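Local coordinates for secretion protein Snm4 (Mycobacterium xenopi, PDB 7B7J) that is EccD5, a component of the mycobacterial ESX-5 type VII secretion pore complex, represented here by its cytosolic ubiquitin-like domain, at residues W73-V78 and L100-L105; A20-I25 and A33-A38. All blocks are in the same frame, centred on the assembly; numbering follows the deposited sequence.

Interaction 1. Residues W73-V78 and L100-L105; sequences WMLCLV and LWLKFL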
ATOM      1  N   TRP A  73       8.725  -3.444   1.932  1.00 37.23           N
ATOM      2  CA  TRP A  73       7.483  -2.653   2.024  1.00 35.89           C
ATOM      3  C   TRP A  73       6.333  -3.618   1.796  1.00 37.60           C
ATOM      4  O   TRP A  73       6.527  -4.522   0.970  1.00 34.44           O
ATOM      5  CB  TRP A  73       7.457  -1.552   0.959  1.00 36.30           C
ATOM      6  CG  TRP A  73       8.194  -0.282   1.340  1.00 39.65           C
ATOM      7  CD1 TRP A  73       9.405   0.110   0.886  1.00 41.58           C
ATOM      8  CD2 TRP A  73       7.817   0.652   2.394  1.00 32.93           C
ATOM      9  NE1 TRP A  73       9.801   1.263   1.500  1.00 40.48           N
ATOM     10  CE2 TRP A  73       8.934   1.584   2.450  1.00 42.56           C
ATOM     11  CE3 TRP A  73       6.685   0.886   3.155  1.00 41.55           C
ATOM     12  CZ2 TRP A  73       8.948   2.653   3.317  1.00 45.67           C
ATOM     13  CZ3 TRP A  73       6.716   1.949   4.068  1.00 37.01           C
ATOM     14  CH2 TRP A  73       7.916   2.722   4.213  1.00 42.76           C
ATOM     15  N   MET A  74       5.277  -3.510   2.601  1.00 35.17           N
ATOM     16  CA  MET A  74       4.117  -4.416   2.513  1.00 30.82           C
ATOM     17  C   MET A  74       2.811  -3.640   2.726  1.00 29.96           C
ATOM     18  O   MET A  74       2.848  -2.572   3.336  1.00 29.27           O
ATOM     19  CB  MET A  74       4.398  -5.583   3.452  1.00 36.93           C
ATOM     20  CG  MET A  74       4.547  -5.075   4.778  1.00 40.73           C
ATOM     21  SD  MET A  74       4.960  -6.438   6.074  1.00 44.14           S
ATOM     22  CE  MET A  74       6.397  -7.124   5.327  1.00 44.45           C
ATOM     23  N   LEU A  75       1.775  -4.130   2.111  1.00 29.20           N
ATOM     24  CA  LEU A  75       0.418  -3.683   2.405  1.00 27.63           C
ATOM     25  C   LEU A  75      -0.228  -4.576   3.457  1.00 28.42           C
ATOM     26  O   LEU A  75      -0.286  -5.775   3.193  1.00 31.69           O
ATOM     27  CB  LEU A  75      -0.468  -3.586   1.180  1.00 28.17           C
ATOM     28  CG  LEU A  75      -0.001  -2.475   0.262  1.00 30.33           C
ATOM     29  CD1 LEU A  75      -0.738  -2.880  -1.092  1.00 37.15           C
ATOM     30  CD2 LEU A  75      -0.417  -1.100   0.780  1.00 31.23           C
ATOM     31  N   CYS A  76      -0.616  -3.984   4.528  1.00 25.52           N
ATOM     32  CA  CYS A  76      -1.087  -4.727   5.745  1.00 26.67           C
ATOM     33  C   CYS A  76      -2.589  -4.386   6.091  1.00 26.17           C
ATOM     34  O   CYS A  76      -3.060  -3.283   5.956  1.00 23.58           O
ATOM     35  CB  CYS A  76      -0.231  -4.439   6.997  1.00 28.42           C
ATOM     36  SG  CYS A  76       1.453  -5.008   6.729  1.00 32.56           S
ATOM     37  N   LEU A  77      -3.334  -5.412   6.651  1.00 27.43           N
ATOM     38  CA  LEU A  77      -4.699  -5.292   7.239  1.00 27.28           C
ATOM     39  C   LEU A  77      -4.470  -4.537   8.550  1.00 27.05           C
ATOM     40  O   LEU A  77      -3.329  -4.413   8.987  1.00 25.41           O
ATOM     41  CB  LEU A  77      -5.331  -6.685   7.455  1.00 28.35           C
ATOM     42  CG  LEU A  77      -5.482  -7.482   6.167  1.00 27.79           C
ATOM     43  CD1 LEU A  77      -6.113  -8.848   6.567  1.00 31.65           C
ATOM     44  CD2 LEU A  77      -6.278  -6.753   5.106  1.00 30.17           C
ATOM     45  N   VAL A  78      -5.589  -4.210   9.231  1.00 24.52           N
ATOM     46  CA  VAL A  78      -5.564  -3.413  10.504  1.00 23.61           C
ATOM     47  C   VAL A  78      -4.770  -4.099  11.581  1.00 25.44           C
ATOM     48  O   VAL A  78      -4.335  -3.558  12.603  1.00 28.50           O
ATOM     49  CB  VAL A  78      -7.018  -3.047  10.867  1.00 27.94           C
ATOM     50  CG1 VAL A  78      -7.838  -4.306  11.298  1.00 29.95           C
ATOM     51  CG2 VAL A  78      -6.975  -1.982  11.853  1.00 29.53           C
ATOM     52  N   LEU A 100      -5.975  -0.310   3.863  1.00 22.68           N
ATOM     53  CA  LEU A 100      -4.655  -1.015   3.970  1.00 24.29           C
ATOM     54  C   LEU A 100      -3.603  -0.059   4.510  1.00 24.60           C
ATOM     55  O   LEU A 100      -3.680   1.120   4.227  1.00 27.61           O
ATOM     56  CB  LEU A 100      -4.243  -1.507   2.588  1.00 25.43           C
ATOM     57  CG  LEU A 100      -5.133  -2.474   1.847  1.00 28.27           C
ATOM     58  CD1 LEU A 100      -4.510  -2.751   0.477  1.00 30.88           C
ATOM     59  CD2 LEU A 100      -5.362  -3.703   2.738  1.00 28.90           C
ATOM     60  N   TRP A 101      -2.660  -0.536   5.296  1.00 25.19           N
ATOM     61  CA  TRP A 101      -1.568   0.226   5.845  1.00 29.34           C
ATOM     62  C   TRP A 101      -0.279  -0.142   5.094  1.00 28.90           C
ATOM     63  O   TRP A 101       0.052  -1.228   4.955  1.00 26.59           O
ATOM     64  CB  TRP A 101      -1.456  -0.021   7.330  1.00 28.68           C
ATOM     65  CG  TRP A 101      -2.470   0.742   8.179  1.00 28.55           C
ATOM     66  CD1 TRP A 101      -2.154   1.734   9.062  1.00 30.71           C
ATOM     67  CD2 TRP A 101      -3.888   0.446   8.403  1.00 27.55           C
ATOM     68  NE1 TRP A 101      -3.253   2.208   9.718  1.00 31.34           N
ATOM     69  CE2 TRP A 101      -4.360   1.440   9.349  1.00 29.57           C
ATOM     70  CE3 TRP A 101      -4.757  -0.563   7.881  1.00 27.61           C
ATOM     71  CZ2 TRP A 101      -5.713   1.432   9.810  1.00 27.58           C
ATOM     72  CZ3 TRP A 101      -6.087  -0.509   8.279  1.00 27.47           C
ATOM     73  CH2 TRP A 101      -6.493   0.438   9.204  1.00 26.50           C
ATOM     74  N   LEU A 102       0.351   0.879   4.579  1.00 25.28           N
ATOM     75  CA  LEU A 102       1.625   0.652   3.873  1.00 28.29           C
ATOM     76  C   LEU A 102       2.711   0.705   4.900  1.00 33.48           C
ATOM     77  O   LEU A 102       2.892   1.776   5.594  1.00 31.23           O
ATOM     78  CB  LEU A 102       1.730   1.729   2.795  1.00 32.60           C
ATOM     79  CG  LEU A 102       2.999   1.661   1.935  1.00 36.78           C
ATOM     80  CD1 LEU A 102       3.159   0.344   1.174  1.00 38.34           C
ATOM     81  CD2 LEU A 102       2.912   2.875   0.973  1.00 38.18           C
ATOM     82  N   LYS A 103       3.492  -0.382   5.122  1.00 30.59           N
ATOM     83  CA  LYS A 103       4.341  -0.468   6.277  1.00 33.83           C
ATOM     84  C   LYS A 103       5.704  -1.042   5.758  1.00 35.31           C
ATOM     85  O   LYS A 103       5.725  -1.822   4.864  1.00 32.94           O
ATOM     86  CB  LYS A 103       3.749  -1.491   7.294  1.00 35.08           C
ATOM     87  CG  LYS A 103       2.502  -1.055   8.017  1.00 43.73           C
ATOM     88  CD  LYS A 103       1.994  -1.859   9.068  1.00 48.70           C
ATOM     89  CE  LYS A 103       2.643  -1.462  10.386  1.00 53.77           C
ATOM     90  NZ  LYS A 103       2.626  -2.607  11.339  1.00 55.80           N
ATOM     91  N   PHE A 104       6.756  -0.717   6.430  1.00 37.09           N
ATOM     92  CA  PHE A 104       8.129  -1.170   6.112  1.00 37.68           C
ATOM     93  C   PHE A 104       8.547  -2.124   7.196  1.00 39.75           C
ATOM     94  O   PHE A 104       8.512  -1.809   8.333  1.00 39.64           O
ATOM     95  CB  PHE A 104       9.126  -0.026   5.985  1.00 40.97           C
ATOM     96  CG  PHE A 104      10.512  -0.392   5.522  1.00 42.76           C
ATOM     97  CD1 PHE A 104      10.785  -0.877   4.249  1.00 43.60           C
ATOM     98  CD2 PHE A 104      11.550  -0.464   6.419  1.00 49.59           C
ATOM     99  CE1 PHE A 104      12.017  -1.294   3.801  1.00 45.63           C
ATOM    100  CE2 PHE A 104      12.811  -0.881   5.996  1.00 50.48           C
ATOM    101  CZ  PHE A 104      13.058  -1.329   4.691  1.00 50.50           C
ATOM    102  N   LEU A 105       8.981  -3.279   6.810  1.00 38.10           N
ATOM    103  CA  LEU A 105       9.521  -4.165   7.816  1.00 41.02           C
ATOM    104  C   LEU A 105      11.012  -4.291   7.689  1.00 46.63           C
ATOM    105  O   LEU A 105      11.495  -4.722   6.608  1.00 46.70           O
ATOM    106  CB  LEU A 105       8.801  -5.478   7.705  1.00 44.18           C
ATOM    107  CG  LEU A 105       9.346  -6.400   8.820  1.00 51.95           C
ATOM    108  CD1 LEU A 105       9.479  -5.762  10.212  1.00 56.18           C
ATOM    109  CD2 LEU A 105       8.412  -7.567   8.940  1.00 48.97           C
TER

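Interaction 2. Residues A20-I25 and A33-A38; sequences AAVVAI and AVVLDA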
ATOM      1  N   ALA A  20     -11.502  -2.628 -11.275  1.00 34.65           N
ATOM      2  CA  ALA A  20     -10.722  -1.767 -10.369  1.00 36.59           C
ATOM      3  C   ALA A  20     -11.214  -1.916  -8.937  1.00 33.71           C
ATOM      4  O   ALA A  20     -12.303  -2.445  -8.745  1.00 33.72           O
ATOM      5  CB  ALA A  20     -10.849  -0.340 -10.797  1.00 41.16           C
ATOM      6  N   ALA A  21     -10.386  -1.517  -7.986  1.00 28.22           N
ATOM      7  CA  ALA A  21     -10.784  -1.493  -6.564  1.00 28.88           C
ATOM      8  C   ALA A  21     -10.429  -0.085  -6.109  1.00 30.63           C
ATOM      9  O   ALA A  21      -9.279   0.379  -6.238  1.00 30.64           O
ATOM     10  CB  ALA A  21     -10.035  -2.594  -5.809  1.00 31.97           C
ATOM     11  N   VAL A  22     -11.330   0.541  -5.368  1.00 27.83           N
ATOM     12  CA  VAL A  22     -11.103   1.821  -4.682  1.00 25.59           C
ATOM     13  C   VAL A  22     -10.722   1.499  -3.203  1.00 28.56           C
ATOM     14  O   VAL A  22     -11.579   0.970  -2.440  1.00 30.92           O
ATOM     15  CB  VAL A  22     -12.436   2.598  -4.762  1.00 29.46           C
ATOM     16  CG1 VAL A  22     -12.277   3.939  -3.959  1.00 30.90           C
ATOM     17  CG2 VAL A  22     -12.861   2.833  -6.193  1.00 30.88           C
ATOM     18  N   VAL A  23      -9.485   1.880  -2.838  1.00 29.09           N
ATOM     19  CA  VAL A  23      -8.924   1.481  -1.564  1.00 27.40           C
ATOM     20  C   VAL A  23      -8.498   2.725  -0.849  1.00 29.86           C
ATOM     21  O   VAL A  23      -7.991   3.584  -1.496  1.00 28.55           O
ATOM     22  CB  VAL A  23      -7.875   0.445  -1.789  1.00 30.48           C
ATOM     23  CG1 VAL A  23      -8.207  -0.735  -2.666  1.00 30.20           C
ATOM     24  CG2 VAL A  23      -6.643   0.884  -2.388  1.00 37.99           C
ATOM     25  N   ALA A  24      -8.514   2.639   0.439  1.00 24.05           N
ATOM     26  CA  ALA A  24      -7.937   3.660   1.308  1.00 25.30           C
ATOM     27  C   ALA A  24      -6.539   3.183   1.802  1.00 25.76           C
ATOM     28  O   ALA A  24      -6.507   2.043   2.299  1.00 26.28           O
ATOM     29  CB  ALA A  24      -8.856   3.829   2.384  1.00 25.82           C
ATOM     30  N   ILE A  25      -5.500   3.925   1.475  1.00 22.09           N
ATOM     31  CA  ILE A  25      -4.120   3.644   1.915  1.00 22.49           C
ATOM     32  C   ILE A  25      -3.714   4.524   3.105  1.00 25.58           C
ATOM     33  O   ILE A  25      -3.894   5.780   2.978  1.00 29.44           O
ATOM     34  CB  ILE A  25      -3.107   3.717   0.736  1.00 26.18           C
ATOM     35  CG1 ILE A  25      -3.627   2.889  -0.421  1.00 26.84           C
ATOM     36  CG2 ILE A  25      -1.765   3.314   1.210  1.00 27.49           C
ATOM     37  CD1 ILE A  25      -3.601   1.420  -0.203  1.00 25.64           C
ATOM     38  N   ALA A  33      -6.869   8.036  -0.969  1.00 26.32           N
ATOM     39  CA  ALA A  33      -7.791   7.207  -1.729  1.00 29.30           C
ATOM     40  C   ALA A  33      -7.097   6.931  -3.082  1.00 28.95           C
ATOM     41  O   ALA A  33      -6.645   7.904  -3.777  1.00 27.63           O
ATOM     42  CB  ALA A  33      -9.075   7.986  -1.974  1.00 28.48           C
ATOM     43  N   VAL A  34      -7.139   5.692  -3.537  1.00 26.16           N
ATOM     44  CA  VAL A  34      -6.647   5.361  -4.892  1.00 27.23           C
ATOM     45  C   VAL A  34      -7.519   4.372  -5.565  1.00 27.36           C
ATOM     46  O   VAL A  34      -8.036   3.538  -4.897  1.00 28.59           O
ATOM     47  CB  VAL A  34      -5.214   4.754  -4.732  1.00 33.19           C
ATOM     48  CG1 VAL A  34      -4.159   5.784  -4.369  1.00 44.99           C
ATOM     49  CG2 VAL A  34      -5.089   3.662  -3.811  1.00 34.04           C
ATOM     50  N   VAL A  35      -7.486   4.415  -6.825  1.00 26.36           N
ATOM     51  CA  VAL A  35      -8.054   3.413  -7.763  1.00 28.51           C
ATOM     52  C   VAL A  35      -6.957   2.516  -8.220  1.00 27.78           C
ATOM     53  O   VAL A  35      -6.064   2.982  -8.929  1.00 28.86           O
ATOM     54  CB  VAL A  35      -8.875   4.046  -8.867  1.00 31.22           C
ATOM     55  CG1 VAL A  35      -9.581   2.979  -9.704  1.00 33.63           C
ATOM     56  CG2 VAL A  35     -10.019   5.065  -8.484  1.00 29.35           C
ATOM     57  N   LEU A  36      -7.090   1.237  -7.869  1.00 25.47           N
ATOM     58  CA  LEU A  36      -6.028   0.210  -8.208  1.00 29.03           C
ATOM     59  C   LEU A  36      -6.566  -0.910  -9.113  1.00 33.01           C
ATOM     60  O   LEU A  36      -7.742  -1.278  -9.046  1.00 29.91           O
ATOM     61  CB  LEU A  36      -5.368  -0.365  -7.054  1.00 27.77           C
ATOM     62  CG  LEU A  36      -4.734   0.572  -6.072  1.00 27.49           C
ATOM     63  CD1 LEU A  36      -4.250  -0.109  -4.763  1.00 32.26           C
ATOM     64  CD2 LEU A  36      -3.593   1.253  -6.763  1.00 32.31           C
ATOM     65  N   ASP A  37      -5.736  -1.443  -9.980  1.00 27.40           N
ATOM     66  CA  ASP A  37      -6.129  -2.673 -10.722  1.00 27.00           C
ATOM     67  C   ASP A  37      -6.482  -3.752  -9.669  1.00 29.21           C
ATOM     68  O   ASP A  37      -5.619  -4.145  -8.910  1.00 28.56           O
ATOM     69  CB  ASP A  37      -4.992  -3.112 -11.627  1.00 29.23           C
ATOM     70  CG  ASP A  37      -5.176  -4.294 -12.586  1.00 38.18           C
ATOM     71  OD1 ASP A  37      -5.726  -5.256 -12.251  1.00 32.86           O
ATOM     72  OD2 ASP A  37      -4.512  -4.219 -13.566  1.00 43.05           O
ATOM     73  N   ALA A  38      -7.656  -4.345  -9.822  1.00 29.03           N
ATOM     74  CA  ALA A  38      -8.246  -5.428  -8.935  1.00 28.29           C
ATOM     75  C   ALA A  38      -7.619  -6.801  -9.223  1.00 31.14           C
ATOM     76  O   ALA A  38      -7.928  -7.697  -8.378  1.00 31.15           O
ATOM     77  CB  ALA A  38      -9.777  -5.488  -9.192  1.00 34.11           C
TER

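Interaction 1. Residues W73-V78 and L100-L105
Leu100 meets Leu75 of the antiparallel partner strand and Leu77 just past its end: its CD1 lies 4.1 Å from Leu75 CD1, the two side chains crossing at about a right angle, while its CD2 touches Leu77 CD2, these two running side by side. Next comes Trp101, hydrogen-bonded pair of Cys76. Its N reaches Cys76 O at 2.9 Å, and its O accepts Cys76 N. The same Cys76 O lies at the edge of the indole, and Val78 CG2 comes within 3.6 Å of Trp101 CH2, which carries the contact past the end of strand 70-76. Leu102 turns to the other face of the sheet, where its CD1 packs on Leu75 CD2 at 3.9 Å and its CG on Trp73 CE3. Lys103 trades both backbone hydrogen bonds with Met74, and its aliphatic CD rests on Cys76 SG and CB, 4.0 Å from each, before the chain bends at chi3 and leads the amine away. Phe104 holds Trp73 in two ways. Its CB sits 3.5 Å from the centroid of the indole's six-membered ring, almost on the normal, and its ring edge approaches the five-membered ring with planes at 53°. With chi1 at -174° the Phe104 ring swings away from its own backbone N, and CD1 comes over the pyrrole part of the indole. Leu105 CB closes the row on Met74 CE, 3.8 Å away. Trp73 and Leu75 also touch Ile46 of helix 42-60; a sheet packed against one helix in this way is characteristic of the ubiquitin-like beta-grasp fold.

Interaction 2. Residues A20-I25 and A33-A38
Strands 20-25 and 33-37 run antiparallel at 150°, their axes 4.6 Å apart at the closest, and four backbone hydrogen bonds join them in two reciprocal pairs, Ala21 with Leu36 and Val23 with Val34. This is the N-terminal beta hairpin of the ubiquitin-like beta-grasp fold, with strand 30-37 at one margin of the sheet. Along its other side strand 20-27 continues the sheet, Val22 sharing a backbone hydrogen bond with Gly97. On the face carrying Ala21, Val23, Val34 and Leu36, one methyl does most of the work. Val23 CG2 lies 3.5 Å from Leu36 CD1, the two side chains crossing at about a right angle, and it also presses on Val34. Ile25 adds its CG1 at 3.8 Å from Val34 CG2. Leu89, from a loop, touches both Ala21 and Leu36 and extends this apolar patch.

The face of Val22 and Val35 is sparser and lies at the surface: Val22 CG2 and Val35 CG2 are 4.3 Å apart, a loose pairing, while Val35 CG1 reaches across to Ala20 CB at the strand's start, 3.7 Å away. Beyond the strand, Ala38 points its CB at the backbone of Ala20, 3.9 Å from both N and C, and its O takes a hydrogen bond from Thr90 OG1. Packing is close between the valines of the face that carries Ala21 and Leu36: Val23 CG2 and Val34 CG2, each wedged between its own backbone N and carbonyl carbon, stand 3.5 Å apart, closer than usual van der Waals contact.

Overall arrangement
Both interactions pair antiparallel strands of one mixed sheet, ordered 30-37, 20-27, 99-107, 70-76, so each joins a margin strand to an inner one. Their centres are about 15 Å apart, and the parallel neighbours 20-27 and 99-107 connect them: Leu100 N probably bonds to Ala24 O at 2.9 Å, and Ile25 packs on Leu75, Leu100 and Leu102. Interaction 1 lies nearer the centre of the chain and buries more surface, using aromatic rings, sulfur and leucines. Interaction 2, a hairpin farther out, relies on alanines and aliphatic side chains, valines above all, with no aromatic ring. Neither is wholly core: Lys103 and Leu105 lie on the surface in the first, Val22 and Val35 in the second.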